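PDB 3JTN: adapter protein MecA 2 from Bacillus subtilis, which recognises unfolded or aggregated proteins and targets them to the ClpC protease, and restrains competence by recruiting ComK to ClpCP. Local coordinates for residues A[3-8]-A[54-59]; A[29-34]-A[65-70]. All blocks are in the same frame, centred on the assembly; numbering follows the deposited sequence.

Both interactions lie in the C-terminal domain, the part of the adaptor that interacts with ClpC, and each presses a helix onto the same antiparallel sheet. In interaction 1, helix 49-59 covers one face of strand 3-7; in interaction 2, helix 67-73 covers strand 29-33 from the opposite face. Strand 36-41 lies between the two strands in the sheet, and the centres of the contacts are about 13 Å apart. They meet through I4: its CD1 lies 3.5 Å from I67 N, and its CG2 lies 3.6 Å from L70 CD1. I3, Y5 and F7 meet one helix and I4 the other, so strand 3-7 contributes to the packing on both faces of the sheet.

Interaction 1 (A[3-8]-A[54-59]); sequences IIYQFH and AVLAEY
L56 pushes its side chain from the helix into the strip formed by I3, Y5 and F7, and the packing is densest there. Its CB stands over the face of the Y5 ring, 3.7 Å from the centroid and only 8° off the ring normal, a CH-pi contact. With CG anti to its own carbonyl carbon (chi1 -84°), L56 carries a methyl past the ring: CD1 comes within 3.6 Å of Y5 CD2 and a tight 3.2 Å of I3 CG2. A branched leucine suits this place because CD1 reaches beyond the ring to I3 while CD2 turns toward F7, so one side chain spans all three strand residues. Replacing Y5 with an alanine would probably leave L56 CB without its aromatic face and open a gap between helix and strand. Helices 49-59 and 10-22 pack on one face of the antiparallel sheet; strand 3-7 and the helical residues 54-59 run in nearly the same direction, 16° apart, and L16 of helix 10-22 touches both F7 and L56. Packing is loosest between L56 CD2 and F7 CZ, 4.3 Å apart. Further along, at Y59, F7 turns its ring edge to the backbone, with CD1 3.4 Å from Y59 O. On the solvent-exposed side, the Y5 ring still meets the helix backbone, CE1 lying 3.4 Å from A57 CA, but the alanine's short side chain adds little. Y59 touches F7 mainly through its backbone and CB; its ring leads away from the strand, and its hydroxyl hydrogen-bonds S19 OG on helix 10-22.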
loop_
_atom_site.group_PDB
_atom_site.type_symbol
_atom_site.label_atom_id
_atom_site.label_comp_id
_atom_site.label_asym_id
_atom_site.label_seq_id
_atom_site.Cartn_x
_atom_site.Cartn_y
_atom_site.Cartn_z
ATOM N N ILE A 3 5.833 6.667 -2.270
ATOM C CA ILE A 3 5.992 5.274 -1.882
ATOM C C ILE A 3 5.001 4.377 -2.603
ATOM O O ILE A 3 3.796 4.595 -2.526
ATOM C CB ILE A 3 5.745 5.084 -0.391
ATOM C CG1 ILE A 3 6.315 6.244 0.403
ATOM C CG2 ILE A 3 6.312 3.750 0.086
ATOM C CD1 ILE A 3 6.254 6.025 1.897
ATOM N N ILE A 4 5.513 3.353 -3.278
ATOM C CA ILE A 4 4.673 2.364 -3.926
ATOM C C ILE A 4 5.368 1.026 -3.804
ATOM O O ILE A 4 6.517 0.873 -4.225
ATOM C CB ILE A 4 4.489 2.655 -5.425
ATOM C CG1 ILE A 4 4.070 4.106 -5.650
ATOM C CG2 ILE A 4 3.468 1.718 -6.031
ATOM C CD1 ILE A 4 3.823 4.461 -7.113
ATOM N N TYR A 5 4.675 0.052 -3.228
ATOM C CA TYR A 5 5.215 -1.291 -3.163
ATOM C C TYR A 5 4.349 -2.225 -3.976
ATOM O O TYR A 5 3.141 -2.044 -4.041
ATOM C CB TYR A 5 5.333 -1.761 -1.708
ATOM C CG TYR A 5 6.722 -1.547 -1.162
ATOM C CD1 TYR A 5 7.436 -2.591 -0.591
ATOM C CD2 TYR A 5 7.336 -0.305 -1.256
ATOM C CE1 TYR A 5 8.710 -2.399 -0.107
ATOM C CE2 TYR A 5 8.617 -0.101 -0.774
ATOM C CZ TYR A 5 9.303 -1.155 -0.208
ATOM O OH TYR A 5 10.577 -0.968 0.280
ATOM N N GLN A 6 4.972 -3.193 -4.636
ATOM C CA GLN A 6 4.207 -4.243 -5.272
ATOM C C GLN A 6 4.099 -5.379 -4.275
ATOM O O GLN A 6 4.911 -5.495 -3.355
ATOM C CB GLN A 6 4.856 -4.701 -6.580
ATOM C CG GLN A 6 6.224 -5.318 -6.458
ATOM C CD GLN A 6 6.830 -5.605 -7.822
ATOM O OE1 GLN A 6 8.046 -5.529 -8.005
ATOM N NE2 GLN A 6 5.980 -5.910 -8.795
ATOM N N PHE A 7 3.089 -6.212 -4.449
ATOM C CA PHE A 7 2.829 -7.265 -3.485
ATOM C C PHE A 7 2.615 -8.599 -4.172
ATOM O O PHE A 7 2.061 -8.661 -5.268
ATOM C CB PHE A 7 1.656 -6.878 -2.582
ATOM C CG PHE A 7 1.970 -5.723 -1.682
ATOM C CD1 PHE A 7 2.515 -5.937 -0.422
ATOM C CD2 PHE A 7 1.776 -4.420 -2.112
ATOM C CE1 PHE A 7 2.834 -4.873 0.394
ATOM C CE2 PHE A 7 2.093 -3.352 -1.298
ATOM C CZ PHE A 7 2.620 -3.571 -0.049
ATOM N N HIS A 8 3.109 -9.660 -3.548
ATOM C CA HIS A 8 2.984 -10.977 -4.131
ATOM C C HIS A 8 1.501 -11.297 -4.292
ATOM O O HIS A 8 1.042 -11.627 -5.384
ATOM C CB HIS A 8 3.686 -12.015 -3.261
ATOM C CG HIS A 8 3.391 -13.421 -3.663
ATOM N ND1 HIS A 8 3.714 -13.919 -4.906
ATOM C CD2 HIS A 8 2.788 -14.432 -2.994
ATOM C CE1 HIS A 8 3.327 -15.180 -4.985
ATOM N NE2 HIS A 8 2.764 -15.515 -3.838
ATOM N N ALA A 54 10.469 0.440 5.551
ATOM C CA ALA A 54 10.996 -0.719 6.251
ATOM C C ALA A 54 9.881 -1.721 6.511
ATOM O O ALA A 54 10.049 -2.913 6.258
ATOM C CB ALA A 54 11.664 -0.304 7.556
ATOM N N VAL A 55 8.737 -1.249 7.003
ATOM C CA VAL A 55 7.639 -2.173 7.267
ATOM C C VAL A 55 7.010 -2.630 5.964
ATOM O O VAL A 55 6.572 -3.775 5.859
ATOM C CB VAL A 55 6.547 -1.612 8.220
ATOM C CG1 VAL A 55 7.120 -0.539 9.142
ATOM C CG2 VAL A 55 5.374 -1.084 7.444
ATOM N N LEU A 56 6.973 -1.746 4.966
ATOM C CA LEU A 56 6.422 -2.109 3.664
ATOM C C LEU A 56 7.178 -3.288 3.073
ATOM O O LEU A 56 6.568 -4.190 2.495
ATOM C CB LEU A 56 6.492 -0.942 2.688
ATOM C CG LEU A 56 5.369 0.082 2.756
ATOM C CD1 LEU A 56 5.465 0.990 1.546
ATOM C CD2 LEU A 56 4.023 -0.611 2.809
ATOM N N ALA A 57 8.503 -3.260 3.227
ATOM C CA ALA A 57 9.402 -4.284 2.685
ATOM C C ALA A 57 9.181 -5.661 3.295
ATOM O O ALA A 57 9.517 -6.682 2.681
ATOM C CB ALA A 57 10.855 -3.865 2.866
ATOM N N GLU A 58 8.637 -5.689 4.508
ATOM C CA GLU A 58 8.315 -6.950 5.162
ATOM C C GLU A 58 7.201 -7.646 4.405
ATOM O O GLU A 58 7.092 -8.863 4.429
ATOM C CB GLU A 58 7.869 -6.716 6.608
ATOM C CG GLU A 58 8.973 -6.272 7.567
ATOM C CD GLU A 58 8.418 -5.747 8.889
ATOM O OE1 GLU A 58 7.185 -5.528 8.978
ATOM O OE2 GLU A 58 9.211 -5.545 9.837
ATOM N N TYR A 59 6.360 -6.870 3.730
ATOM C CA TYR A 59 5.170 -7.437 3.104
ATOM C C TYR A 59 5.197 -7.420 1.580
ATOM O O TYR A 59 4.562 -8.243 0.927
ATOM C CB TYR A 59 3.929 -6.724 3.621
ATOM C CG TYR A 59 3.670 -6.979 5.083
ATOM C CD1 TYR A 59 2.983 -8.113 5.492
ATOM C CD2 TYR A 59 4.115 -6.093 6.052
ATOM C CE1 TYR A 59 2.742 -8.362 6.839
ATOM C CE2 TYR A 59 3.872 -6.325 7.400
ATOM C CZ TYR A 59 3.184 -7.465 7.785
ATOM O OH TYR A 59 2.931 -7.711 9.116
#

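Interaction 2 (A[29-34]-A[65-70]); sequences TVYHYD and LTIYRL
L70 is the bump of this contact, its forked end fitting the hollow between Y31 and Y33, two tyrosines that leave strand 29-33 on the same side. Its CB lies over the Y31 face, 3.9 Å from the centroid and somewhat toward the rim. The two methyls part from there: CD1 stays beside Y31, and CD2 reaches Y33 CB at 3.5 Å. I67, with CG1 anti to its backbone N (chi1 -170°), sends CD1 to the far end of the Y31 ring, 3.3 Å from CE2, while L65 CD2 closes on Y33 CD2 at 3.5 Å. The Y31 face and the CB side of Y33 thus bound the hollow that L70 fills as helix 67-73 packs on the sheet. T66, the N-cap just before that helix, accepts from R69 N through OG1 at 2.7 Å. On the exposed side, the R69 chain crosses Y33 at about a right angle. Although Y33 OH and R69 NH2 are 3.0 Å apart, the hydroxyl sits over the guanidinium face, where the N-H groups do not point at it, and the pair is not hydrogen-bonded; R69 also makes a cation-pi contact with Y73. Cohesion between these segments therefore rests on apolar fit rather than on directed polar bonds.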
loop_
_atom_site.group_PDB
_atom_site.type_symbol
_atom_site.label_atom_id
_atom_site.label_comp_id
_atom_site.label_asym_id
_atom_site.label_seq_id
_atom_site.Cartn_x
_atom_site.Cartn_y
_atom_site.Cartn_z
ATOM N N THR A 29 -3.395 3.718 -0.986
ATOM C CA THR A 29 -4.159 3.499 -2.192
ATOM C C THR A 29 -3.697 2.221 -2.846
ATOM O O THR A 29 -2.532 2.086 -3.219
ATOM C CB THR A 29 -3.998 4.653 -3.161
ATOM O OG1 THR A 29 -4.756 5.766 -2.674
ATOM C CG2 THR A 29 -4.515 4.253 -4.533
ATOM N N VAL A 30 -4.611 1.273 -2.968
ATOM C CA VAL A 30 -4.296 -0.000 -3.594
ATOM C C VAL A 30 -4.661 0.025 -5.064
ATOM O O VAL A 30 -5.794 0.345 -5.416
ATOM C CB VAL A 30 -5.052 -1.162 -2.924
ATOM C CG1 VAL A 30 -4.827 -2.460 -3.699
ATOM C CG2 VAL A 30 -4.623 -1.303 -1.469
ATOM N N TYR A 31 -3.694 -0.319 -5.911
ATOM C CA TYR A 31 -3.935 -0.482 -7.335
ATOM C C TYR A 31 -3.759 -1.935 -7.736
ATOM O O TYR A 31 -2.996 -2.658 -7.114
ATOM C CB TYR A 31 -2.944 0.350 -8.146
ATOM C CG TYR A 31 -3.067 1.835 -7.947
ATOM C CD1 TYR A 31 -4.019 2.572 -8.640
ATOM C CD2 TYR A 31 -2.222 2.505 -7.077
ATOM C CE1 TYR A 31 -4.131 3.949 -8.464
ATOM C CE2 TYR A 31 -2.321 3.877 -6.896
ATOM C CZ TYR A 31 -3.279 4.594 -7.590
ATOM O OH TYR A 31 -3.377 5.960 -7.405
ATOM N N HIS A 32 -4.466 -2.356 -8.783
ATOM C CA HIS A 32 -4.187 -3.641 -9.409
ATOM C C HIS A 32 -3.700 -3.369 -10.814
ATOM O O HIS A 32 -4.381 -2.727 -11.604
ATOM C CB HIS A 32 -5.418 -4.550 -9.446
ATOM C CG HIS A 32 -5.151 -5.885 -10.068
ATOM N ND1 HIS A 32 -4.495 -6.898 -9.402
ATOM C CD2 HIS A 32 -5.439 -6.370 -11.298
ATOM C CE1 HIS A 32 -4.396 -7.952 -10.193
ATOM N NE2 HIS A 32 -4.962 -7.658 -11.350
ATOM N N TYR A 33 -2.511 -3.852 -11.124
ATOM C CA TYR A 33 -1.923 -3.594 -12.419
ATOM C C TYR A 33 -1.058 -4.777 -12.820
ATOM O O TYR A 33 -0.264 -5.270 -12.021
ATOM C CB TYR A 33 -1.107 -2.294 -12.374
ATOM C CG TYR A 33 -0.315 -2.027 -13.630
ATOM C CD1 TYR A 33 -0.932 -1.528 -14.774
ATOM C CD2 TYR A 33 1.048 -2.282 -13.679
ATOM C CE1 TYR A 33 -0.213 -1.289 -15.923
ATOM C CE2 TYR A 33 1.780 -2.045 -14.830
ATOM C CZ TYR A 33 1.144 -1.550 -15.946
ATOM O OH TYR A 33 1.871 -1.313 -17.090
ATOM N N ASP A 34 -1.230 -5.249 -14.052
ATOM C CA ASP A 34 -0.405 -6.335 -14.562
ATOM C C ASP A 34 -0.456 -7.562 -13.640
ATOM O O ASP A 34 0.569 -8.186 -13.364
ATOM C CB ASP A 34 1.043 -5.857 -14.725
ATOM C CG ASP A 34 1.798 -6.617 -15.800
ATOM O OD1 ASP A 34 1.240 -6.811 -16.904
ATOM O OD2 ASP A 34 2.961 -7.005 -15.539
ATOM N N LEU A 65 7.492 1.170 -10.855
ATOM C CA LEU A 65 6.306 1.782 -11.435
ATOM C C LEU A 65 6.182 3.233 -11.006
ATOM O O LEU A 65 6.751 3.640 -10.004
ATOM C CB LEU A 65 5.048 1.012 -11.045
ATOM C CG LEU A 65 4.547 0.017 -12.090
ATOM C CD1 LEU A 65 5.627 -0.991 -12.439
ATOM C CD2 LEU A 65 3.313 -0.674 -11.573
ATOM N N THR A 66 5.460 4.021 -11.792
ATOM C CA THR A 66 5.082 5.355 -11.367
ATOM C C THR A 66 3.639 5.293 -10.891
ATOM O O THR A 66 2.909 4.348 -11.222
ATOM C CB THR A 66 5.234 6.360 -12.510
ATOM O OG1 THR A 66 4.329 6.028 -13.573
ATOM C CG2 THR A 66 6.651 6.316 -13.038
ATOM N N ILE A 67 3.224 6.272 -10.091
ATOM C CA ILE A 67 1.819 6.355 -9.694
ATOM C C ILE A 67 1.016 6.731 -10.929
ATOM O O ILE A 67 -0.170 6.419 -11.028
ATOM C CB ILE A 67 1.578 7.410 -8.596
ATOM C CG1 ILE A 67 0.156 7.296 -8.040
ATOM C CG2 ILE A 67 1.822 8.816 -9.137
ATOM C CD1 ILE A 67 -0.021 6.186 -7.022
ATOM N N TYR A 68 1.681 7.409 -11.865
ATOM C CA TYR A 68 1.077 7.740 -13.155
ATOM C C TYR A 68 0.714 6.464 -13.909
ATOM O O TYR A 68 -0.422 6.290 -14.348
ATOM C CB TYR A 68 2.007 8.605 -14.013
ATOM C CG TYR A 68 1.432 8.853 -15.392
ATOM C CD1 TYR A 68 0.514 9.869 -15.603
ATOM C CD2 TYR A 68 1.768 8.037 -16.463
ATOM C CE1 TYR A 68 -0.041 10.086 -16.853
ATOM C CE2 TYR A 68 1.225 8.244 -17.715
ATOM C CZ TYR A 68 0.318 9.269 -17.907
ATOM O OH TYR A 68 -0.233 9.484 -19.151
ATOM N N ARG A 69 1.686 5.572 -14.057
ATOM C CA ARG A 69 1.443 4.296 -14.713
ATOM C C ARG A 69 0.296 3.563 -14.033
ATOM O O ARG A 69 -0.547 2.945 -14.692
ATOM C CB ARG A 69 2.694 3.424 -14.674
ATOM C CG ARG A 69 2.635 2.236 -15.626
ATOM C CD ARG A 69 2.771 2.698 -17.072
ATOM N NE ARG A 69 2.939 1.583 -18.004
ATOM C CZ ARG A 69 1.996 1.152 -18.839
ATOM N NH1 ARG A 69 0.808 1.740 -18.865
ATOM N NH2 ARG A 69 2.242 0.133 -19.652
ATOM N N LEU A 70 0.273 3.636 -12.707
ATOM C CA LEU A 70 -0.751 2.960 -11.920
ATOM C C LEU A 70 -2.125 3.633 -12.003
ATOM O O LEU A 70 -3.148 2.959 -11.981
ATOM C CB LEU A 70 -0.313 2.832 -10.452
ATOM C CG LEU A 70 0.723 1.744 -10.128
ATOM C CD1 LEU A 70 1.005 1.660 -8.626
ATOM C CD2 LEU A 70 0.280 0.391 -10.654
#